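Local structure of 2-hydroxyhepta-2,4-diene-1, 7-dioateisomerase (Mycobacterium abscessus, 3R6O) at residues Pro103-Ala108 with Val131-Pro136; Ala187-Ala192 with Arg212-Pro217; Phe219-Pro224 with Met314-His319. The protein probably catalyses the isomerisation of 2-hydroxyhepta-2,4-diene-1,7-dioate, as a magnesium-binding member of the fumarylacetoacetate hydrolase (FAH) family. All blocks are in the same frame, centred on the assembly; numbering follows the deposited sequence.

Interaction 1 (Pro103-Ala108 with Val131-Pro136)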
ATOM      1  N   PRO A 103       6.383  -1.136  -6.617  1.00 21.93           N
ATOM      2  CA  PRO A 103       5.044  -0.749  -7.024  1.00 21.66           C
ATOM      3  C   PRO A 103       4.450   0.184  -5.982  1.00 21.55           C
ATOM      4  O   PRO A 103       4.746   0.036  -4.770  1.00 21.38           O
ATOM      5  CB  PRO A 103       4.268  -2.082  -7.028  1.00 21.02           C
ATOM      6  CG  PRO A 103       4.914  -2.889  -5.996  1.00 20.78           C
ATOM      7  CD  PRO A 103       6.408  -2.478  -6.016  1.00 21.39           C
ATOM      8  N   GLY A 104       3.612   1.117  -6.419  1.00 21.72           N
ATOM      9  CA  GLY A 104       2.987   2.071  -5.485  1.00 21.73           C
ATOM     10  C   GLY A 104       2.055   1.389  -4.492  1.00 21.08           C
ATOM     11  O   GLY A 104       1.943   1.808  -3.337  1.00 21.10           O
ATOM     12  N   GLN A 105       1.346   0.352  -4.962  1.00 20.63           N
ATOM     13  CA  GLN A 105       0.511  -0.450  -4.102  1.00 20.15           C
ATOM     14  C   GLN A 105       0.360  -1.818  -4.707  1.00 19.85           C
ATOM     15  O   GLN A 105       0.459  -1.973  -5.936  1.00 20.01           O
ATOM     16  CB  GLN A 105      -0.867   0.168  -3.857  1.00 20.14           C
ATOM     17  CG  GLN A 105      -1.776   0.254  -5.083  1.00 20.21           C
ATOM     18  CD  GLN A 105      -2.960   1.179  -4.912  1.00 20.40           C
ATOM     19  OE1 GLN A 105      -3.569   1.235  -3.819  1.00 20.32           O
ATOM     20  NE2 GLN A 105      -3.324   1.893  -5.999  1.00 20.74           N
ATOM     21  N   VAL A 106       0.116  -2.793  -3.833  1.00 19.53           N
ATOM     22  CA  VAL A 106      -0.091  -4.167  -4.266  1.00 19.34           C
ATOM     23  C   VAL A 106      -1.429  -4.674  -3.766  1.00 19.19           C
ATOM     24  O   VAL A 106      -1.642  -4.818  -2.554  1.00 19.11           O
ATOM     25  CB  VAL A 106       1.033  -5.071  -3.776  1.00 19.28           C
ATOM     26  CG1 VAL A 106       0.835  -6.526  -4.316  1.00 19.20           C
ATOM     27  CG2 VAL A 106       2.400  -4.427  -4.206  1.00 19.59           C
ATOM     28  N   ILE A 107      -2.333  -4.849  -4.717  1.00 19.28           N
ATOM     29  CA  ILE A 107      -3.682  -5.316  -4.462  1.00 19.31           C
ATOM     30  C   ILE A 107      -3.718  -6.809  -4.723  1.00 19.33           C
ATOM     31  O   ILE A 107      -3.126  -7.282  -5.692  1.00 19.41           O
ATOM     32  CB  ILE A 107      -4.704  -4.639  -5.390  1.00 19.54           C
ATOM     33  CG1 ILE A 107      -4.615  -3.117  -5.286  1.00 19.63           C
ATOM     34  CG2 ILE A 107      -6.162  -5.155  -5.081  1.00 19.71           C
ATOM     35  CD1 ILE A 107      -4.626  -2.597  -3.936  1.00 19.58           C
ATOM     36  N   ALA A 108      -4.382  -7.559  -3.855  1.00 19.38           N
ATOM     37  CA  ALA A 108      -4.577  -9.010  -4.055  1.00 19.56           C
ATOM     38  C   ALA A 108      -6.054  -9.356  -3.897  1.00 19.91           C
ATOM     39  O   ALA A 108      -6.724  -8.886  -2.935  1.00 19.98           O
ATOM     40  CB  ALA A 108      -3.733  -9.847  -3.020  1.00 19.46           C
ATOM     41  N   VAL A 131     -11.137  -7.679  -1.703  1.00 21.44           N
ATOM     42  CA  VAL A 131      -9.958  -6.961  -1.998  1.00 20.83           C
ATOM     43  C   VAL A 131      -9.044  -6.875  -0.782  1.00 20.57           C
ATOM     44  O   VAL A 131      -9.423  -6.307   0.272  1.00 20.78           O
ATOM     45  CB  VAL A 131     -10.288  -5.568  -2.545  1.00 20.81           C
ATOM     46  CG1 VAL A 131      -8.980  -4.793  -2.880  1.00 20.32           C
ATOM     47  CG2 VAL A 131     -11.230  -5.700  -3.765  1.00 21.18           C
ATOM     48  N   PHE A 132      -7.837  -7.416  -0.950  1.00 20.20           N
ATOM     49  CA  PHE A 132      -6.766  -7.345   0.059  1.00 19.96           C
ATOM     50  C   PHE A 132      -5.683  -6.453  -0.437  1.00 19.60           C
ATOM     51  O   PHE A 132      -5.612  -6.188  -1.645  1.00 19.51           O
ATOM     52  CB  PHE A 132      -6.118  -8.706   0.335  1.00 19.95           C
ATOM     53  CG  PHE A 132      -7.084  -9.734   0.827  1.00 20.45           C
ATOM     54  CD1 PHE A 132      -7.761  -9.518   1.996  1.00 23.47           C
ATOM     55  CD2 PHE A 132      -7.346 -10.881   0.087  1.00 25.27           C
ATOM     56  CE1 PHE A 132      -8.722 -10.449   2.476  1.00 28.85           C
ATOM     57  CE2 PHE A 132      -8.311 -11.812   0.550  1.00 27.45           C
ATOM     58  CZ  PHE A 132      -8.987 -11.581   1.742  1.00 26.88           C
ATOM     59  N   MET A 133      -4.815  -6.033   0.501  1.00 19.51           N
ATOM     60  CA  MET A 133      -3.629  -5.281   0.155  1.00 19.31           C
ATOM     61  C   MET A 133      -2.406  -5.939   0.801  1.00 19.22           C
ATOM     62  O   MET A 133      -2.415  -6.277   1.996  1.00 19.36           O
ATOM     63  CB  MET A 133      -3.755  -3.796   0.539  1.00 19.47           C
ATOM     64  CG  MET A 133      -3.313  -2.848  -0.624  1.00 23.92           C
ATOM     65  SD  MET A 133      -3.515  -1.118  -0.285  1.00 33.56           S
ATOM     66  CE  MET A 133      -5.194  -1.094   0.193  1.00 29.96           C
ATOM     67  N   LYS A 134      -1.372  -6.142  -0.012  1.00 19.07           N
ATOM     68  CA  LYS A 134      -0.037  -6.531   0.439  1.00 19.06           C
ATOM     69  C   LYS A 134       0.920  -5.342   0.595  1.00 19.19           C
ATOM     70  O   LYS A 134       1.000  -4.521  -0.283  1.00 19.24           O
ATOM     71  CB  LYS A 134       0.587  -7.489  -0.589  1.00 18.99           C
ATOM     72  CG  LYS A 134      -0.230  -8.814  -0.630  1.00 19.01           C
ATOM     73  CD  LYS A 134       0.451  -9.852  -1.449  1.00 19.06           C
ATOM     74  CE  LYS A 134       1.518 -10.638  -0.737  1.00 19.14           C
ATOM     75  NZ  LYS A 134       0.966 -11.739   0.180  1.00 19.30           N
ATOM     76  N   SER A 135       1.704  -5.310   1.667  1.00 19.35           N
ATOM     77  CA  SER A 135       2.716  -4.273   1.816  1.00 19.63           C
ATOM     78  C   SER A 135       3.642  -4.297   0.611  1.00 19.67           C
ATOM     79  O   SER A 135       4.062  -5.394   0.196  1.00 19.55           O
ATOM     80  CB  SER A 135       3.539  -4.524   3.064  1.00 19.87           C
ATOM     81  OG  SER A 135       4.535  -3.555   3.207  1.00 20.28           O
ATOM     82  N   PRO A 136       3.928  -3.120   0.022  1.00 19.94           N
ATOM     83  CA  PRO A 136       4.898  -3.151  -1.103  1.00 20.16           C
ATOM     84  C   PRO A 136       6.249  -3.739  -0.715  1.00 20.40           C
ATOM     85  O   PRO A 136       6.990  -4.228  -1.586  1.00 20.55           O
ATOM     86  CB  PRO A 136       5.054  -1.664  -1.507  1.00 20.61           C
ATOM     87  CG  PRO A 136       3.903  -0.980  -0.955  1.00 20.50           C
ATOM     88  CD  PRO A 136       3.407  -1.758   0.259  1.00 20.19           C
TER
HETATM   89  O   HOH W   1       0.022  -2.003  -1.176  1.00 19.59           O
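Val106-Ala108 and Val131-Lys134 run antiparallel, their short axes 142° apart and 4.5 Å at closest approach, and pair at one edge of the mixed beta-sheet of the FAH-type domain, where strand 130-134 is the outermost strand at this edge within the chain. Ala108 and Phe132 form a hydrogen-bonded pair: Phe132 N gives a 2.7 Å bond to Ala108 O, while Ala108 N reaches Phe132 O in a bond nearly straight at the hydrogen (173°), though the donor stands above the Phe132 carbonyl plane. Farther along, the strands splay, and a water bridges them, accepting from Val106 N and donating to Lys134 O.

Ile107 and Met133, the non-hydrogen-bonded pair, lie on one face. The branched Ile107 fills this face in two directions: CG2, anti to the backbone N, meets Val131 CG1 at 3.6 Å, while CG1 turns the other way and carries CD1 to Met133 CG, also at 3.6 Å. The unbranched methionine continues the apolar surface to Val211 of the second subunit.

Val106, Ala108 and Lys134 share the opposite face, which looks toward the magnesium site. Ala108 is small enough to sit close to the metal, its side chain about 4 Å from the bound magnesium ion. Lys134 lays its CB against Val106 CG1 and then bends at its last two torsions, taking NZ to a salt bridge with Asp189. Just before strand 106-110, Gln105 OE1 bonds Ser135 OG of the second subunit, and beyond strand 130-134 the ring of Pro136 packs on the Pro103-Gly104 backbone, its CB 3.7 Å from Pro103 O.

Interaction 2 (Ala187-Ala192 with Arg212-Pro217)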
ATOM      1  N   ALA A 187       2.977 -14.532  -9.885  1.00 19.97           N
ATOM      2  CA  ALA A 187       3.111 -14.046  -8.534  1.00 19.45           C
ATOM      3  C   ALA A 187       2.691 -15.109  -7.514  1.00 19.27           C
ATOM      4  O   ALA A 187       2.085 -16.117  -7.882  1.00 19.50           O
ATOM      5  CB  ALA A 187       2.320 -12.733  -8.321  1.00 19.03           C
ATOM      6  N   ASN A 188       3.013 -14.865  -6.247  1.00 19.01           N
ATOM      7  CA  ASN A 188       2.432 -15.685  -5.115  1.00 18.89           C
ATOM      8  C   ASN A 188       1.893 -14.803  -3.987  1.00 18.53           C
ATOM      9  O   ASN A 188       2.595 -13.919  -3.506  1.00 18.48           O
ATOM     10  CB  ASN A 188       3.480 -16.643  -4.580  1.00 19.25           C
ATOM     11  CG  ASN A 188       2.848 -17.890  -3.922  1.00 19.43           C
ATOM     12  OD1 ASN A 188       2.205 -17.788  -2.894  1.00 19.27           O
ATOM     13  ND2 ASN A 188       2.974 -19.039  -4.575  1.00 19.89           N
ATOM     14  N   ASP A 189       0.635 -14.990  -3.568  1.00 18.45           N
ATOM     15  CA  ASP A 189       0.145 -14.276  -2.398  1.00 18.31           C
ATOM     16  C   ASP A 189       0.411 -15.150  -1.158  1.00 18.58           C
ATOM     17  O   ASP A 189      -0.480 -15.838  -0.685  1.00 18.82           O
ATOM     18  CB  ASP A 189      -1.356 -13.960  -2.546  1.00 18.30           C
ATOM     19  CG  ASP A 189      -1.889 -13.151  -1.407  1.00 18.30           C
ATOM     20  OD1 ASP A 189      -1.087 -12.757  -0.529  1.00 18.30           O
ATOM     21  OD2 ASP A 189      -3.104 -12.903  -1.337  1.00 18.46           O
ATOM     22  N   ILE A 190       1.659 -15.157  -0.689  1.00 18.69           N
ATOM     23  CA  ILE A 190       2.053 -15.890   0.517  1.00 19.06           C
ATOM     24  C   ILE A 190       1.338 -15.275   1.707  1.00 19.15           C
ATOM     25  O   ILE A 190       1.368 -14.045   1.888  1.00 19.00           O
ATOM     26  CB  ILE A 190       3.576 -15.782   0.827  1.00 19.30           C
ATOM     27  CG1 ILE A 190       4.460 -16.277  -0.341  1.00 19.41           C
ATOM     28  CG2 ILE A 190       3.934 -16.497   2.222  1.00 19.83           C
ATOM     29  CD1 ILE A 190       4.441 -17.770  -0.647  1.00 19.72           C
ATOM     30  N   THR A 191       0.805 -16.137   2.557  1.00 19.56           N
ATOM     31  CA  THR A 191      -0.086 -15.743   3.648  1.00 19.87           C
ATOM     32  C   THR A 191       0.186 -16.626   4.879  1.00 20.55           C
ATOM     33  O   THR A 191       0.280 -17.842   4.765  1.00 20.83           O
ATOM     34  CB  THR A 191      -1.556 -15.899   3.230  1.00 19.92           C
ATOM     35  OG1 THR A 191      -1.801 -15.098   2.073  1.00 19.39           O
ATOM     36  CG2 THR A 191      -2.501 -15.427   4.366  1.00 20.44           C
ATOM     37  N   ALA A 192       0.360 -15.992   6.029  1.00 20.92           N
ATOM     38  CA  ALA A 192       0.568 -16.654   7.292  1.00 21.73           C
ATOM     39  C   ALA A 192      -0.824 -16.717   7.903  1.00 22.25           C
ATOM     40  O   ALA A 192      -1.308 -15.725   8.435  1.00 22.44           O
ATOM     41  CB  ALA A 192       1.518 -15.836   8.173  1.00 22.04           C
ATOM     42  N   ARG A 212      -1.356  -7.916   8.218  1.00 19.72           N
ATOM     43  CA  ARG A 212      -0.235  -8.582   8.898  1.00 19.91           C
ATOM     44  C   ARG A 212       0.132  -9.924   8.261  1.00 19.78           C
ATOM     45  O   ARG A 212       1.312 -10.176   7.961  1.00 19.75           O
ATOM     46  CB  ARG A 212      -0.519  -8.772  10.399  1.00 20.39           C
ATOM     47  CG  ARG A 212       0.688  -9.228  11.202  1.00 20.71           C
ATOM     48  CD  ARG A 212       0.356  -9.292  12.665  1.00 23.71           C
ATOM     49  NE  ARG A 212       0.349  -7.959  13.269  1.00 24.15           N
ATOM     50  CZ  ARG A 212      -0.229  -7.645  14.418  1.00 28.87           C
ATOM     51  NH1 ARG A 212      -0.120  -6.389  14.890  1.00 32.74           N
ATOM     52  NH2 ARG A 212      -0.970  -8.544  15.078  1.00 22.80           N
ATOM     53  N   GLY A 213      -0.891 -10.737   8.016  1.00 19.76           N
ATOM     54  CA  GLY A 213      -0.691 -12.074   7.476  1.00 19.72           C
ATOM     55  C   GLY A 213      -0.161 -12.143   6.055  1.00 19.40           C
ATOM     56  O   GLY A 213       0.484 -13.092   5.675  1.00 19.41           O
ATOM     57  N   LYS A 214      -0.406 -11.104   5.286  1.00 19.18           N
ATOM     58  CA  LYS A 214       0.004 -11.096   3.910  1.00 18.98           C
ATOM     59  C   LYS A 214       1.188 -10.181   3.650  1.00 18.96           C
ATOM     60  O   LYS A 214       1.597 -10.026   2.493  1.00 18.89           O
ATOM     61  CB  LYS A 214      -1.176 -10.669   3.057  1.00 18.87           C
ATOM     62  CG  LYS A 214      -2.214 -11.766   2.840  1.00 18.98           C
ATOM     63  CD  LYS A 214      -3.411 -11.279   2.044  1.00 18.97           C
ATOM     64  CE  LYS A 214      -4.500 -12.363   1.900  1.00 19.21           C
ATOM     65  NZ  LYS A 214      -3.974 -13.593   1.216  1.00 19.25           N
ATOM     66  N   GLY A 215       1.668  -9.508   4.684  1.00 19.11           N
ATOM     67  CA  GLY A 215       2.543  -8.340   4.482  1.00 19.17           C
ATOM     68  C   GLY A 215       4.036  -8.434   4.814  1.00 19.43           C
ATOM     69  O   GLY A 215       4.778  -7.438   4.652  1.00 19.59           O
ATOM     70  N   TYR A 216       4.480  -9.567   5.320  1.00 19.56           N
ATOM     71  CA  TYR A 216       5.889  -9.713   5.735  1.00 19.91           C
ATOM     72  C   TYR A 216       6.831  -9.627   4.515  1.00 19.97           C
ATOM     73  O   TYR A 216       6.409 -10.023   3.427  1.00 19.75           O
ATOM     74  CB  TYR A 216       6.086 -11.070   6.339  1.00 20.06           C
ATOM     75  CG  TYR A 216       5.582 -11.266   7.763  1.00 20.26           C
ATOM     76  CD1 TYR A 216       6.451 -11.128   8.833  1.00 20.72           C
ATOM     77  CD2 TYR A 216       4.268 -11.618   8.026  1.00 20.12           C
ATOM     78  CE1 TYR A 216       6.051 -11.378  10.121  1.00 21.02           C
ATOM     79  CE2 TYR A 216       3.847 -11.870   9.368  1.00 20.44           C
ATOM     80  CZ  TYR A 216       4.755 -11.735  10.376  1.00 20.88           C
ATOM     81  OH  TYR A 216       4.432 -11.957  11.689  1.00 25.61           O
ATOM     82  N   PRO A 217       8.114  -9.262   4.718  1.00 20.37           N
ATOM     83  CA  PRO A 217       9.074  -9.420   3.623  1.00 20.57           C
ATOM     84  C   PRO A 217       9.081 -10.839   3.065  1.00 20.48           C
ATOM     85  O   PRO A 217       8.965 -11.794   3.824  1.00 20.49           O
ATOM     86  CB  PRO A 217      10.415  -9.131   4.288  1.00 21.13           C
ATOM     87  CG  PRO A 217      10.064  -8.207   5.456  1.00 21.20           C
ATOM     88  CD  PRO A 217       8.791  -8.837   5.961  1.00 20.78           C
TER
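Lys214 NZ is gripped by two oxygens, Asp189 OD2 and Thr191 OG1, each 2.8 Å away, beside the acidic magnesium site of this FAH-type domain. The bond to Asp189 is a salt bridge, and the ammonium meets OD2 from above the carboxylate plane, 46° out of it. Asp189 and Glu160 belong to the magnesium site of this chain, so one carboxylate serves both metal and lysine; a lysine suits this place because its long chain can bring a positive charge to a buried cluster of acids. Glu158 forms a long, weak ion pair with the same NZ.

The lysine gets there by staying extended as far as CE and bending only at its last torsion, chi4 -59°, which swings NZ between its two acceptors. Its aliphatic part crosses the Asp189 side chain at about a right angle, and its CG lies 3.4 Å from Thr191 OG1. That hydroxyl is itself oriented: it donates to Asp189 O at 3.1 Å, which leaves its oxygen to receive the lysine. The other carboxylate oxygen of Asp189, OD1, is taken by Lys134.

Farther out, a backbone bond joins Gly213 to the strand residue Ala192. Gly213, with no side chain, lets the backbones come close, since a CB there would be tight against Ala192 O; the small side chain of Ala192 likewise permits the approach. Gly213 O receives Ala192 N in a 2.9 Å bond that is nearly straight at the hydrogen (169°), and also lies 3.4 Å from Thr191 CA.

Interaction 3 (Phe219-Pro224 with Met314-His319)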
ATOM      1  N   PHE A 219       6.824 -12.171   1.222  1.00 19.75           N
ATOM      2  CA  PHE A 219       5.467 -12.693   1.020  1.00 19.46           C
ATOM      3  C   PHE A 219       4.811 -12.369  -0.347  1.00 19.35           C
ATOM      4  O   PHE A 219       3.695 -12.825  -0.617  1.00 19.20           O
ATOM      5  CB  PHE A 219       4.532 -12.262   2.165  1.00 19.30           C
ATOM      6  CG  PHE A 219       4.663 -13.073   3.424  1.00 19.45           C
ATOM      7  CD1 PHE A 219       5.831 -13.734   3.754  1.00 19.74           C
ATOM      8  CD2 PHE A 219       3.590 -13.152   4.299  1.00 19.40           C
ATOM      9  CE1 PHE A 219       5.914 -14.486   4.928  1.00 19.95           C
ATOM     10  CE2 PHE A 219       3.672 -13.881   5.477  1.00 19.65           C
ATOM     11  CZ  PHE A 219       4.829 -14.533   5.795  1.00 19.91           C
ATOM     12  N   CYS A 220       5.477 -11.614  -1.213  1.00 19.51           N
ATOM     13  CA  CYS A 220       4.961 -11.387  -2.583  1.00 19.54           C
ATOM     14  C   CYS A 220       6.014 -11.626  -3.661  1.00 19.93           C
ATOM     15  O   CYS A 220       6.443 -10.693  -4.367  1.00 20.16           O
ATOM     16  CB  CYS A 220       4.347  -9.998  -2.742  1.00 19.43           C
ATOM     17  SG  CYS A 220       3.229  -9.879  -4.186  1.00 19.46           S
ATOM     18  N   PRO A 221       6.470 -12.877  -3.794  1.00 20.08           N
ATOM     19  CA  PRO A 221       7.287 -13.240  -4.933  1.00 20.52           C
ATOM     20  C   PRO A 221       6.634 -12.855  -6.266  1.00 20.64           C
ATOM     21  O   PRO A 221       5.432 -13.009  -6.430  1.00 20.40           O
ATOM     22  CB  PRO A 221       7.415 -14.762  -4.812  1.00 20.59           C
ATOM     23  CG  PRO A 221       7.137 -15.073  -3.402  1.00 20.29           C
ATOM     24  CD  PRO A 221       6.187 -14.032  -2.942  1.00 19.93           C
ATOM     25  N   THR A 222       7.438 -12.358  -7.202  1.00 21.11           N
ATOM     26  CA  THR A 222       6.970 -11.937  -8.538  1.00 21.39           C
ATOM     27  C   THR A 222       8.036 -12.234  -9.600  1.00 22.09           C
ATOM     28  O   THR A 222       9.236 -12.343  -9.283  1.00 22.39           O
ATOM     29  CB  THR A 222       6.708 -10.403  -8.591  1.00 21.36           C
ATOM     30  OG1 THR A 222       7.927  -9.683  -8.344  1.00 21.69           O
ATOM     31  CG2 THR A 222       5.661  -9.980  -7.585  1.00 20.77           C
ATOM     32  N   GLY A 223       7.600 -12.339 -10.861  1.00 22.46           N
ATOM     33  CA  GLY A 223       8.516 -12.621 -11.974  1.00 23.24           C
ATOM     34  C   GLY A 223       8.466 -14.082 -12.415  1.00 23.44           C
ATOM     35  O   GLY A 223       7.645 -14.871 -11.930  1.00 22.98           O
ATOM     36  N   PRO A 224       9.390 -14.479 -13.285  1.00 24.19           N
ATOM     37  CA  PRO A 224      10.634 -13.765 -13.607  1.00 24.84           C
ATOM     38  C   PRO A 224      10.553 -12.579 -14.574  1.00 25.35           C
ATOM     39  O   PRO A 224      11.555 -11.868 -14.734  1.00 25.91           O
ATOM     40  CB  PRO A 224      11.525 -14.874 -14.203  1.00 25.54           C
ATOM     41  CG  PRO A 224      10.576 -15.896 -14.729  1.00 25.45           C
ATOM     42  CD  PRO A 224       9.378 -15.856 -13.791  1.00 24.49           C
ATOM     43  N   MET A 314       9.313 -19.902 -11.324  1.00 23.66           N
ATOM     44  CA  MET A 314       9.861 -19.491 -10.074  1.00 23.28           C
ATOM     45  C   MET A 314      10.413 -20.718  -9.394  1.00 23.38           C
ATOM     46  O   MET A 314       9.895 -21.834  -9.571  1.00 23.45           O
ATOM     47  CB  MET A 314       8.766 -18.914  -9.171  1.00 22.54           C
ATOM     48  CG  MET A 314       8.138 -17.640  -9.626  1.00 22.38           C
ATOM     49  SD  MET A 314       6.952 -17.134  -8.329  1.00 22.53           S
ATOM     50  CE  MET A 314       6.658 -15.449  -8.825  1.00 25.09           C
ATOM     51  N   ARG A 315      11.440 -20.503  -8.596  1.00 23.44           N
ATOM     52  CA  ARG A 315      11.957 -21.518  -7.654  1.00 23.48           C
ATOM     53  C   ARG A 315      12.298 -20.838  -6.340  1.00 23.15           C
ATOM     54  O   ARG A 315      13.346 -20.146  -6.219  1.00 23.47           O
ATOM     55  CB  ARG A 315      13.195 -22.185  -8.222  1.00 24.26           C
ATOM     56  CG  ARG A 315      13.729 -23.232  -7.303  1.00 25.72           C
ATOM     57  CD  ARG A 315      14.803 -24.072  -7.968  1.00 29.71           C
ATOM     58  NE  ARG A 315      15.226 -25.136  -7.066  1.00 31.58           N
ATOM     59  CZ  ARG A 315      15.989 -24.947  -5.985  1.00 34.19           C
ATOM     60  NH1 ARG A 315      16.421 -23.741  -5.671  1.00 35.46           N
ATOM     61  NH2 ARG A 315      16.312 -25.975  -5.204  1.00 34.53           N
ATOM     62  N   LEU A 316      11.451 -21.067  -5.346  1.00 22.62           N
ATOM     63  CA  LEU A 316      11.518 -20.359  -4.105  1.00 22.30           C
ATOM     64  C   LEU A 316      11.799 -21.314  -2.936  1.00 22.36           C
ATOM     65  O   LEU A 316      10.912 -22.106  -2.537  1.00 22.13           O
ATOM     66  CB  LEU A 316      10.197 -19.639  -3.872  1.00 21.70           C
ATOM     67  CG  LEU A 316       9.504 -18.867  -4.986  1.00 21.59           C
ATOM     68  CD1 LEU A 316       8.110 -18.401  -4.478  1.00 21.04           C
ATOM     69  CD2 LEU A 316      10.365 -17.680  -5.466  1.00 21.86           C
ATOM     70  N   PRO A 317      13.033 -21.278  -2.408  1.00 22.76           N
ATOM     71  CA  PRO A 317      13.327 -22.103  -1.231  1.00 22.89           C
ATOM     72  C   PRO A 317      12.679 -21.510   0.019  1.00 22.47           C
ATOM     73  O   PRO A 317      12.604 -20.293   0.120  1.00 22.26           O
ATOM     74  CB  PRO A 317      14.845 -22.106  -1.159  1.00 23.54           C
ATOM     75  CG  PRO A 317      15.293 -20.871  -1.907  1.00 23.66           C
ATOM     76  CD  PRO A 317      14.198 -20.505  -2.883  1.00 23.22           C
ATOM     77  N   VAL A 318      12.165 -22.374   0.908  1.00 22.41           N
ATOM     78  CA  VAL A 318      11.515 -21.939   2.148  1.00 22.13           C
ATOM     79  C   VAL A 318      12.444 -22.152   3.351  1.00 22.57           C
ATOM     80  O   VAL A 318      13.011 -23.214   3.512  1.00 22.99           O
ATOM     81  CB  VAL A 318      10.185 -22.705   2.402  1.00 21.88           C
ATOM     82  CG1 VAL A 318       9.572 -22.278   3.751  1.00 21.74           C
ATOM     83  CG2 VAL A 318       9.198 -22.449   1.227  1.00 21.52           C
ATOM     84  N   HIS A 319      12.602 -21.104   4.160  1.00 22.53           N
ATOM     85  CA  HIS A 319      13.395 -21.150   5.378  1.00 23.00           C
ATOM     86  C   HIS A 319      12.598 -20.500   6.504  1.00 22.79           C
ATOM     87  O   HIS A 319      12.093 -19.385   6.323  1.00 22.41           O
ATOM     88  CB  HIS A 319      14.669 -20.336   5.202  1.00 23.40           C
ATOM     89  CG  HIS A 319      15.603 -20.865   4.149  1.00 23.78           C
ATOM     90  ND1 HIS A 319      16.713 -21.616   4.452  1.00 24.46           N
ATOM     91  CD2 HIS A 319      15.609 -20.712   2.805  1.00 23.66           C
ATOM     92  CE1 HIS A 319      17.356 -21.925   3.338  1.00 24.74           C
ATOM     93  NE2 HIS A 319      16.697 -21.403   2.320  1.00 24.27           N
TER
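Met314 pushes its terminal methyl against the backbone of Pro221-Gly223, joining two sheets of the FAH-type domain: strand 312-320 belongs to a five-stranded mixed sheet, whereas the 219-224 segment runs beside strand 181-192 of the large sheet. CG beside the backbone N (chi1 -66°) and an extended chain beyond it carry CE to the Thr222 backbone. There CE ends 3.5 Å from Thr222 CA and 3.6 Å from Pro221 O; such a flexible, unbranched side chain fits well over an uneven run of backbone.

Two residues along the strand, Leu316 points toward the other segment. Its CD1 packs obliquely on the proline ring, 3.6 Å from Pro221 CG and 3.7 Å from Pro221 CB, and Val146 touches both residues to continue the buried apolar layer. Proline presents a compact, rigid hydrocarbon surface here, while its carbonyl remains available to Asn188.

Thr222 turns its side chain away, where OG1 bonds Ser140 O. Gly223 has a positive phi of 101°, a backbone shape that calls for glycine, and precedes a cis peptide bond to Pro224; Gly223 O lies 3.3 Å from Met314 CE.

How the interactions relate
Along the chain, interaction 1 closes before interaction 2 opens, and interaction 2 before interaction 3, all in the FAH-type domain. The centres of interactions 1 and 2 are about 10 Å apart, those of 2 and 3 about 11 Å, and those of 1 and 3 about 17 Å. Interactions 1 and 2 reach the same large sheet, and Lys134 joins them beside the magnesium site while also touching Cys220 of interaction 3. Interaction 3 carries the packing onward to the five-stranded sheet. The 187-192 and 219-224 segments meet through probable backbone hydrogen bonds, tying strand 181-192, which carries Asp189, to the segment that packs on the five-stranded sheet. Interactions 1 and 2 also touch the second subunit.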